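Local coordinates for uncharacterized esterase YxiM (Bacillus subtilis, PDB 2O14), which belongs to the GDSL lipolytic family and probably hydrolyses ester bonds, though its substrate is not known, at residues Thr164-Gly169 with Glu222-Tyr227; Ser182-Trp187 with Leu334-Asp339; Gln210-Phe215 with Arg259-Gln264. All blocks are in the same frame, centred on the assembly; numbering follows the deposited sequence.

Interaction 1: residues Thr164-Gly169 with Glu222-Tyr227; sequences TIYVGG and EAILKY
Y166 on strand 164-169 packs against I224 of helix 220-225 and against Y227. Most of the contact is apolar. The methyl CG2 of I224 lies against the root of the tyrosine side chain, with I224 CG2 3.7 Å from Y166 CG. The other branch of I224 runs past it, and I224 CD1 comes to 4.1 Å from Y166 CB. With chi1 of I224 at -64°, CG1 lies beside the backbone N and CG2 opposite it, and both branches come to rest against Y166. The approach to the Y166 ring is oblique. T164 CG2, two residues back on the same strand, covers one face of the Y166 ring over its centre.

At the far end of the ring, Y166 OH lies 3.4 Å from Y227 CB. The Y227 ring turns off from the contact, and its hydroxyl is hydrogen-bonded to Q110.

The polar link is through water. Y166 OH donates to the water, at 2.7 Å from its oxygen, which lies in the plane of the ring at its edge. The same water donates to Y227 O at 3.2 Å. No direct hydrogen bond joins the two segments. With an alanine in place of Y166, I224 CG2 would probably face a gap and the water would lose its phenolic donor.

The strand belongs to the parallel sheet of the hydrolase domain, and Y166 also touches R203 and I228. The buried ring thus serves two chemistries: its root packs against the helix, while its hydroxyl is tied through water to the backbone carbonyl of Y227.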
loop_
_atom_site.group_PDB
_atom_site.type_symbol
_atom_site.label_atom_id
_atom_site.label_comp_id
_atom_site.label_asym_id
_atom_site.label_seq_id
_atom_site.Cartn_x
_atom_site.Cartn_y
_atom_site.Cartn_z
ATOM N N THR A 164 -6.063 5.495 11.173
ATOM C CA THR A 164 -5.097 4.917 10.249
ATOM C C THR A 164 -4.070 5.877 9.674
ATOM O O THR A 164 -4.332 7.064 9.509
ATOM C CB THR A 164 -5.822 4.284 9.043
ATOM O OG1 THR A 164 -6.888 3.443 9.506
ATOM C CG2 THR A 164 -4.848 3.463 8.202
ATOM N N ILE A 165 -2.898 5.332 9.363
ATOM C CA ILE A 165 -1.826 6.090 8.735
ATOM C C ILE A 165 -1.833 5.616 7.282
ATOM O O ILE A 165 -1.510 4.457 7.011
ATOM C CB ILE A 165 -0.438 5.742 9.308
ATOM C CG1 ILE A 165 -0.385 6.027 10.810
ATOM C CG2 ILE A 165 0.636 6.551 8.576
ATOM C CD1 ILE A 165 -0.514 7.482 11.145
ATOM N N TYR A 166 -2.217 6.488 6.354
ATOM C CA TYR A 166 -2.231 6.117 4.939
ATOM C C TYR A 166 -0.899 6.557 4.347
ATOM O O TYR A 166 -0.552 7.741 4.396
ATOM C CB TYR A 166 -3.387 6.811 4.218
ATOM C CG TYR A 166 -4.745 6.334 4.674
ATOM C CD1 TYR A 166 -5.337 5.208 4.106
ATOM C CD2 TYR A 166 -5.419 6.984 5.706
ATOM C CE1 TYR A 166 -6.571 4.740 4.553
ATOM C CE2 TYR A 166 -6.649 6.522 6.162
ATOM C CZ TYR A 166 -7.219 5.401 5.583
ATOM O OH TYR A 166 -8.429 4.944 6.044
ATOM N N VAL A 167 -0.151 5.610 3.793
ATOM C CA VAL A 167 1.155 5.926 3.229
ATOM C C VAL A 167 1.201 5.992 1.706
ATOM O O VAL A 167 0.730 5.086 1.014
ATOM C CB VAL A 167 2.221 4.904 3.690
ATOM C CG1 VAL A 167 3.610 5.375 3.280
ATOM C CG2 VAL A 167 2.149 4.713 5.196
ATOM N N GLY A 168 1.778 7.076 1.195
ATOM C CA GLY A 168 1.934 7.243 -0.236
ATOM C C GLY A 168 3.425 7.261 -0.530
ATOM O O GLY A 168 4.207 7.771 0.278
ATOM N N GLY A 169 3.842 6.700 -1.660
ATOM C CA GLY A 169 5.262 6.702 -1.971
ATOM C C GLY A 169 5.635 5.882 -3.188
ATOM O O GLY A 169 4.768 5.490 -3.973
ATOM N N GLU A 222 -7.351 8.380 -4.879
ATOM C CA GLU A 222 -8.790 8.135 -4.766
ATOM C C GLU A 222 -9.078 7.099 -3.684
ATOM O O GLU A 222 -10.017 7.255 -2.905
ATOM C CB GLU A 222 -9.384 7.643 -6.094
ATOM C CG GLU A 222 -10.880 7.321 -5.990
ATOM C CD GLU A 222 -11.463 6.713 -7.260
ATOM O OE1 GLU A 222 -10.696 6.390 -8.188
ATOM O OE2 GLU A 222 -12.699 6.548 -7.326
ATOM N N ALA A 223 -8.262 6.046 -3.647
ATOM C CA ALA A 223 -8.412 4.971 -2.669
ATOM C C ALA A 223 -8.271 5.482 -1.239
ATOM O O ALA A 223 -8.952 5.006 -0.332
ATOM C CB ALA A 223 -7.372 3.884 -2.924
ATOM N N ILE A 224 -7.372 6.440 -1.038
ATOM C CA ILE A 224 -7.154 7.002 0.288
ATOM C C ILE A 224 -8.230 8.023 0.663
ATOM O O ILE A 224 -8.667 8.067 1.811
ATOM C CB ILE A 224 -5.769 7.670 0.382
ATOM C CG1 ILE A 224 -4.675 6.611 0.211
ATOM C CG2 ILE A 224 -5.626 8.394 1.723
ATOM C CD1 ILE A 224 -3.276 7.184 0.142
ATOM N N LEU A 225 -8.649 8.844 -0.297
ATOM C CA LEU A 225 -9.679 9.853 -0.052
ATOM C C LEU A 225 -11.015 9.203 0.278
ATOM O O LEU A 225 -11.891 9.821 0.889
ATOM C CB LEU A 225 -9.833 10.761 -1.275
ATOM C CG LEU A 225 -8.652 11.706 -1.517
ATOM C CD1 LEU A 225 -8.778 12.378 -2.875
ATOM C CD2 LEU A 225 -8.602 12.740 -0.396
ATOM N N LYS A 226 -11.162 7.949 -0.136
ATOM C CA LYS A 226 -12.377 7.189 0.110
ATOM C C LYS A 226 -12.612 6.968 1.606
ATOM O O LYS A 226 -13.756 6.939 2.060
ATOM C CB LYS A 226 -12.274 5.827 -0.581
ATOM C CG LYS A 226 -13.472 4.903 -0.378
ATOM C CD LYS A 226 -14.595 5.205 -1.354
ATOM C CE LYS A 226 -15.731 4.205 -1.202
ATOM N NZ LYS A 226 -16.816 4.461 -2.183
ATOM N N TYR A 227 -11.533 6.825 2.372
ATOM C CA TYR A 227 -11.670 6.545 3.798
ATOM C C TYR A 227 -10.998 7.497 4.781
ATOM O O TYR A 227 -11.422 7.586 5.932
ATOM C CB TYR A 227 -11.164 5.129 4.090
ATOM C CG TYR A 227 -11.796 4.060 3.236
ATOM C CD1 TYR A 227 -13.132 3.698 3.410
ATOM C CD2 TYR A 227 -11.056 3.395 2.258
ATOM C CE1 TYR A 227 -13.715 2.695 2.633
ATOM C CE2 TYR A 227 -11.635 2.389 1.470
ATOM C CZ TYR A 227 -12.962 2.044 1.665
ATOM O OH TYR A 227 -13.538 1.049 0.904
HETATM O O HOH W 1 -9.670 6.065 8.121
#

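Interaction 2: residues Ser182-Trp187 with Leu334-Asp339; sequences SKQAGW and LYMDGD
The loop that carries D339, assigned by similarity to the active site, meets the loop 182-187 through M336, Q184 and K183. M336 is a selenomethionine, and its CB points toward the other loop. Its side chain lies roughly perpendicular to that of Q184. The selenium lies against the root of the glutamine, with M336 SE 3.6 Å from Q184 CB. Its terminal methyl reaches along the same side chain, M336 CE standing 3.7 Å from Q184 OE1. M336 is bent at both chi2 (-65°) and chi3 (-87°), which folds this methyl back over Q184, whose own chain is extended. K183 adds a looser touch, K183 CD to M336 CE at 4.2 Å. No hydrogen bond crosses the contact.

Each loop also has a hydrogen bond of its own. S182 OG donates to Q184 O at 2.7 Å, nearly in line with the carbonyl. M336 to D339 form a type II turn, closed by D339 N to M336 O at 2.9 Å, with G338 at positive phi.

D339 OD2 is hydrogen-bonded to H342 ND1. The Q184 side chain touches H342 and is about 5 Å from that of S171, the proposed nucleophile. The D339-H342 pair is consistent with the Ser-His-Asp triad of SGNH hydrolases.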
loop_
_atom_site.group_PDB
_atom_site.type_symbol
_atom_site.label_atom_id
_atom_site.label_comp_id
_atom_site.label_asym_id
_atom_site.label_seq_id
_atom_site.Cartn_x
_atom_site.Cartn_y
_atom_site.Cartn_z
ATOM N N SER A 182 10.467 -10.522 2.924
ATOM C CA SER A 182 11.087 -9.910 1.754
ATOM C C SER A 182 12.484 -9.348 1.993
ATOM O O SER A 182 12.739 -8.654 2.979
ATOM C CB SER A 182 10.181 -8.811 1.178
ATOM O OG SER A 182 9.899 -7.798 2.129
ATOM N N LYS A 183 13.381 -9.668 1.065
ATOM C CA LYS A 183 14.769 -9.224 1.100
ATOM C C LYS A 183 14.813 -7.701 0.944
ATOM O O LYS A 183 15.664 -7.026 1.521
ATOM C CB LYS A 183 15.538 -9.900 -0.038
ATOM C CG LYS A 183 17.020 -9.587 -0.101
ATOM C CD LYS A 183 17.635 -10.232 -1.338
ATOM C CE LYS A 183 19.130 -9.977 -1.422
ATOM N NZ LYS A 183 19.715 -10.564 -2.662
ATOM N N GLN A 184 13.883 -7.179 0.153
ATOM C CA GLN A 184 13.774 -5.747 -0.086
ATOM C C GLN A 184 12.529 -5.256 0.646
ATOM O O GLN A 184 11.632 -6.044 0.955
ATOM C CB GLN A 184 13.626 -5.471 -1.585
ATOM C CG GLN A 184 13.770 -4.002 -1.969
ATOM C CD GLN A 184 13.636 -3.770 -3.465
ATOM O OE1 GLN A 184 13.789 -4.696 -4.265
ATOM N NE2 GLN A 184 13.369 -2.526 -3.851
ATOM N N ALA A 185 12.473 -3.959 0.926
ATOM C CA ALA A 185 11.317 -3.390 1.606
ATOM C C ALA A 185 11.309 -1.862 1.566
ATOM O O ALA A 185 12.354 -1.226 1.436
ATOM C CB ALA A 185 11.275 -3.877 3.053
ATOM N N GLY A 186 10.117 -1.282 1.650
ATOM C CA GLY A 186 9.995 0.165 1.661
ATOM C C GLY A 186 9.831 0.493 3.128
ATOM O O GLY A 186 9.312 -0.339 3.867
ATOM N N TRP A 187 10.249 1.671 3.575
ATOM C CA TRP A 187 10.117 1.955 5.000
ATOM C C TRP A 187 8.676 2.025 5.482
ATOM O O TRP A 187 8.416 1.909 6.675
ATOM C CB TRP A 187 10.899 3.218 5.408
ATOM C CG TRP A 187 10.396 4.546 4.911
ATOM C CD1 TRP A 187 10.847 5.244 3.826
ATOM C CD2 TRP A 187 9.426 5.385 5.551
ATOM N NE1 TRP A 187 10.227 6.469 3.758
ATOM C CE2 TRP A 187 9.349 6.581 4.804
ATOM C CE3 TRP A 187 8.616 5.243 6.688
ATOM C CZ2 TRP A 187 8.496 7.633 5.157
ATOM C CZ3 TRP A 187 7.766 6.289 7.040
ATOM C CH2 TRP A 187 7.714 7.467 6.275
ATOM N N LEU A 334 22.737 -1.232 3.859
ATOM C CA LEU A 334 21.341 -0.898 4.115
ATOM C C LEU A 334 20.573 -0.749 2.804
ATOM O O LEU A 334 19.382 -0.447 2.802
ATOM C CB LEU A 334 21.243 0.396 4.929
ATOM C CG LEU A 334 21.881 0.376 6.322
ATOM C CD1 LEU A 334 21.731 1.743 6.974
ATOM C CD2 LEU A 334 21.223 -0.698 7.175
ATOM N N TYR A 335 21.268 -0.955 1.689
ATOM C CA TYR A 335 20.650 -0.874 0.368
ATOM C C TYR A 335 20.825 -2.202 -0.349
ATOM O O TYR A 335 21.727 -2.977 -0.018
ATOM C CB TYR A 335 21.297 0.226 -0.475
ATOM C CG TYR A 335 20.916 1.631 -0.078
ATOM C CD1 TYR A 335 21.349 2.181 1.124
ATOM C CD2 TYR A 335 20.136 2.419 -0.918
ATOM C CE1 TYR A 335 21.017 3.490 1.478
ATOM C CE2 TYR A 335 19.795 3.725 -0.575
ATOM C CZ TYR A 335 20.240 4.254 0.624
ATOM O OH TYR A 335 19.909 5.545 0.965
HETATM N N MSE A 336 19.963 -2.466 -1.324
HETATM C CA MSE A 336 20.045 -3.702 -2.098
HETATM C C MSE A 336 21.422 -3.791 -2.752
HETATM O O MSE A 336 21.980 -2.778 -3.170
HETATM C CB MSE A 336 18.955 -3.727 -3.176
HETATM C CG MSE A 336 17.539 -3.861 -2.629
HETATM SE SE MSE A 336 17.245 -5.553 -1.728
HETATM C CE MSE A 336 16.732 -6.625 -3.264
ATOM N N ASP A 337 21.964 -5.001 -2.840
ATOM C CA ASP A 337 23.282 -5.195 -3.439
ATOM C C ASP A 337 23.385 -4.617 -4.848
ATOM O O ASP A 337 22.529 -4.863 -5.697
ATOM C CB ASP A 337 23.636 -6.681 -3.481
ATOM C CG ASP A 337 25.000 -6.931 -4.100
ATOM O OD1 ASP A 337 26.008 -6.460 -3.528
ATOM O OD2 ASP A 337 25.064 -7.587 -5.162
ATOM N N GLY A 338 24.444 -3.852 -5.093
ATOM C CA GLY A 338 24.639 -3.255 -6.402
ATOM C C GLY A 338 23.521 -2.299 -6.773
ATOM O O GLY A 338 23.360 -1.941 -7.937
ATOM N N ASP A 339 22.749 -1.884 -5.775
ATOM C CA ASP A 339 21.634 -0.966 -5.990
ATOM C C ASP A 339 21.771 0.175 -4.984
ATOM O O ASP A 339 21.507 -0.003 -3.793
ATOM C CB ASP A 339 20.309 -1.701 -5.763
ATOM C CG ASP A 339 19.115 -0.928 -6.278
ATOM O OD1 ASP A 339 19.161 0.321 -6.267
ATOM O OD2 ASP A 339 18.122 -1.572 -6.681
#

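Interaction 3: residues Gln210-Phe215 with Arg259-Gln264; sequences QIARGF and RDMIRQ
The F215 ring meets the selenium of M261 obliquely, neither squarely over a face nor in its plane. M261 is a selenomethionine. Its SE lies 5.0 Å from the ring centroid, 71° off the ring normal, in a Met-aromatic contact. The nearest ring atom is F215 CD1, at 3.7 Å from M261 SE. The two side chains cross at about a right angle. A chi1 of -165° swings the F215 ring to where CD1 meets the selenium. The ring also touches Q220 and I224 of helix 220-225. Within helix 251-266, the guanidinium of R263 has R259 CD over the centre of one face.

The end of M261 bends at chi3 (-87°), which brings its methyl to A212. There M261 CE lies 4.1 Å from A212 CB and 3.8 Å from A212 O. The contact is by van der Waals packing, with no hydrogen bond between the segments.

Beside it, Q264 NE2 donates to D260 OD2 at 2.8 Å. The acceptor is in the amide plane, but the donor sits above the carboxylate plane. D260 OD2 also forms a salt bridge with R216, so a polar tie to helix 212-217 flanks the buried contact. The arrangement is plain helix-helix packing within the alpha/beta fold of the SGNH hydrolase domain, formed by helices 212-217 and 251-266.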
loop_
_atom_site.group_PDB
_atom_site.type_symbol
_atom_site.label_atom_id
_atom_site.label_comp_id
_atom_site.label_asym_id
_atom_site.label_seq_id
_atom_site.Cartn_x
_atom_site.Cartn_y
_atom_site.Cartn_z
ATOM N N GLN A 210 6.446 5.102 -8.790
ATOM C CA GLN A 210 5.404 6.123 -8.845
ATOM C C GLN A 210 5.898 7.557 -8.656
ATOM O O GLN A 210 6.901 7.812 -7.980
ATOM C CB GLN A 210 4.313 5.823 -7.812
ATOM C CG GLN A 210 3.049 6.666 -7.992
ATOM C CD GLN A 210 2.421 6.480 -9.361
ATOM O OE1 GLN A 210 1.421 5.766 -9.522
ATOM N NE2 GLN A 210 3.021 7.103 -10.366
ATOM N N ILE A 211 5.177 8.482 -9.280
ATOM C CA ILE A 211 5.463 9.911 -9.215
ATOM C C ILE A 211 4.195 10.572 -8.670
ATOM O O ILE A 211 3.167 9.910 -8.522
ATOM C CB ILE A 211 5.770 10.481 -10.623
ATOM C CG1 ILE A 211 4.601 10.189 -11.565
ATOM C CG2 ILE A 211 7.058 9.853 -11.185
ATOM C CD1 ILE A 211 4.769 10.782 -12.961
ATOM N N ALA A 212 4.258 11.868 -8.385
ATOM C CA ALA A 212 3.105 12.589 -7.852
ATOM C C ALA A 212 1.883 12.568 -8.774
ATOM O O ALA A 212 0.764 12.306 -8.328
ATOM C CB ALA A 212 3.492 14.043 -7.548
ATOM N N ARG A 213 2.095 12.859 -10.056
ATOM C CA ARG A 213 0.993 12.891 -11.016
ATOM C C ARG A 213 0.248 11.557 -11.029
ATOM O O ARG A 213 -0.979 11.528 -10.942
ATOM C CB ARG A 213 1.518 13.201 -12.422
ATOM C CG ARG A 213 0.437 13.536 -13.439
ATOM C CD ARG A 213 0.985 13.443 -14.849
ATOM N NE ARG A 213 2.061 14.395 -15.115
ATOM C CZ ARG A 213 3.210 14.074 -15.709
ATOM N NH1 ARG A 213 4.131 15.002 -15.932
ATOM N NH2 ARG A 213 3.451 12.815 -16.055
ATOM N N GLY A 214 0.999 10.465 -11.136
ATOM C CA GLY A 214 0.397 9.142 -11.160
ATOM C C GLY A 214 -0.337 8.779 -9.878
ATOM O O GLY A 214 -1.442 8.246 -9.918
ATOM N N PHE A 215 0.275 9.057 -8.735
ATOM C CA PHE A 215 -0.349 8.750 -7.460
ATOM C C PHE A 215 -1.685 9.478 -7.379
ATOM O O PHE A 215 -2.679 8.931 -6.904
ATOM C CB PHE A 215 0.566 9.185 -6.308
ATOM C CG PHE A 215 0.178 8.608 -4.977
ATOM C CD1 PHE A 215 -0.835 9.184 -4.218
ATOM C CD2 PHE A 215 0.793 7.448 -4.505
ATOM C CE1 PHE A 215 -1.235 8.607 -3.005
ATOM C CE2 PHE A 215 0.402 6.868 -3.302
ATOM C CZ PHE A 215 -0.614 7.446 -2.549
ATOM N N ARG A 259 0.618 19.889 -4.033
ATOM C CA ARG A 259 -0.200 20.865 -3.318
ATOM C C ARG A 259 -1.670 20.461 -3.341
ATOM O O ARG A 259 -2.355 20.511 -2.321
ATOM C CB ARG A 259 -0.049 22.248 -3.956
ATOM C CG ARG A 259 -0.747 23.372 -3.201
ATOM C CD ARG A 259 -0.751 24.650 -4.025
ATOM N NE ARG A 259 0.587 25.027 -4.468
ATOM C CZ ARG A 259 1.548 25.477 -3.666
ATOM N NH1 ARG A 259 1.328 25.613 -2.365
ATOM N NH2 ARG A 259 2.736 25.788 -4.167
ATOM N N ASP A 260 -2.146 20.062 -4.516
ATOM C CA ASP A 260 -3.533 19.655 -4.690
ATOM C C ASP A 260 -3.893 18.454 -3.824
ATOM O O ASP A 260 -4.935 18.451 -3.167
ATOM C CB ASP A 260 -3.801 19.326 -6.155
ATOM C CG ASP A 260 -5.246 18.972 -6.413
ATOM O OD1 ASP A 260 -6.120 19.852 -6.249
ATOM O OD2 ASP A 260 -5.507 17.808 -6.773
HETATM N N MSE A 261 -3.038 17.435 -3.824
HETATM C CA MSE A 261 -3.294 16.244 -3.019
HETATM C C MSE A 261 -3.409 16.607 -1.546
HETATM O O MSE A 261 -4.301 16.127 -0.849
HETATM C CB MSE A 261 -2.176 15.212 -3.192
HETATM C CG MSE A 261 -2.090 14.603 -4.575
HETATM SE SE MSE A 261 -1.193 12.886 -4.533
HETATM C CE MSE A 261 0.647 13.477 -4.709
ATOM N N ILE A 262 -2.497 17.454 -1.076
ATOM C CA ILE A 262 -2.504 17.885 0.320
ATOM C C ILE A 262 -3.823 18.568 0.667
ATOM O O ILE A 262 -4.412 18.315 1.721
ATOM C CB ILE A 262 -1.351 18.871 0.603
ATOM C CG1 ILE A 262 -0.009 18.165 0.423
ATOM C CG2 ILE A 262 -1.486 19.438 2.013
ATOM C CD1 ILE A 262 1.169 19.108 0.371
ATOM N N ARG A 263 -4.284 19.440 -0.223
ATOM C CA ARG A 263 -5.530 20.158 0.002
ATOM C C ARG A 263 -6.728 19.218 0.012
ATOM O O ARG A 263 -7.622 19.343 0.851
ATOM C CB ARG A 263 -5.701 21.244 -1.062
ATOM C CG ARG A 263 -4.658 22.346 -0.929
ATOM C CD ARG A 263 -4.924 23.521 -1.845
ATOM N NE ARG A 263 -4.039 24.635 -1.518
ATOM C CZ ARG A 263 -4.021 25.799 -2.160
ATOM N NH1 ARG A 263 -4.844 26.014 -3.179
ATOM N NH2 ARG A 263 -3.182 26.754 -1.778
ATOM N N GLN A 264 -6.745 18.266 -0.915
ATOM C CA GLN A 264 -7.845 17.318 -0.973
ATOM C C GLN A 264 -7.899 16.495 0.303
ATOM O O GLN A 264 -8.977 16.243 0.837
ATOM C CB GLN A 264 -7.701 16.395 -2.180
ATOM C CG GLN A 264 -7.969 17.074 -3.505
ATOM C CD GLN A 264 -8.206 16.074 -4.610
ATOM O OE1 GLN A 264 -9.092 15.229 -4.507
ATOM N NE2 GLN A 264 -7.416 16.161 -5.674
#

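Overall arrangement
Interactions 1 and 3 adjoin. Their centres are 11 Å apart, and helices 212-217 and 220-225 follow each other in the chain. F215 joins them: F215 CE2 lies 3.4 Å from G168 CA, and F215 CZ lies 3.8 Å from I224 CD1. L225 and Q264 also touch. Interaction 2 stands apart at the surface. Its centre is 24 Å from that of interaction 1 and 26 Å from that of interaction 3. It is also the one that holds a proposed catalytic residue, D339, and Q184 brings it close to S171 and H342. The side chain of F215 is about 11 Å from that of S171.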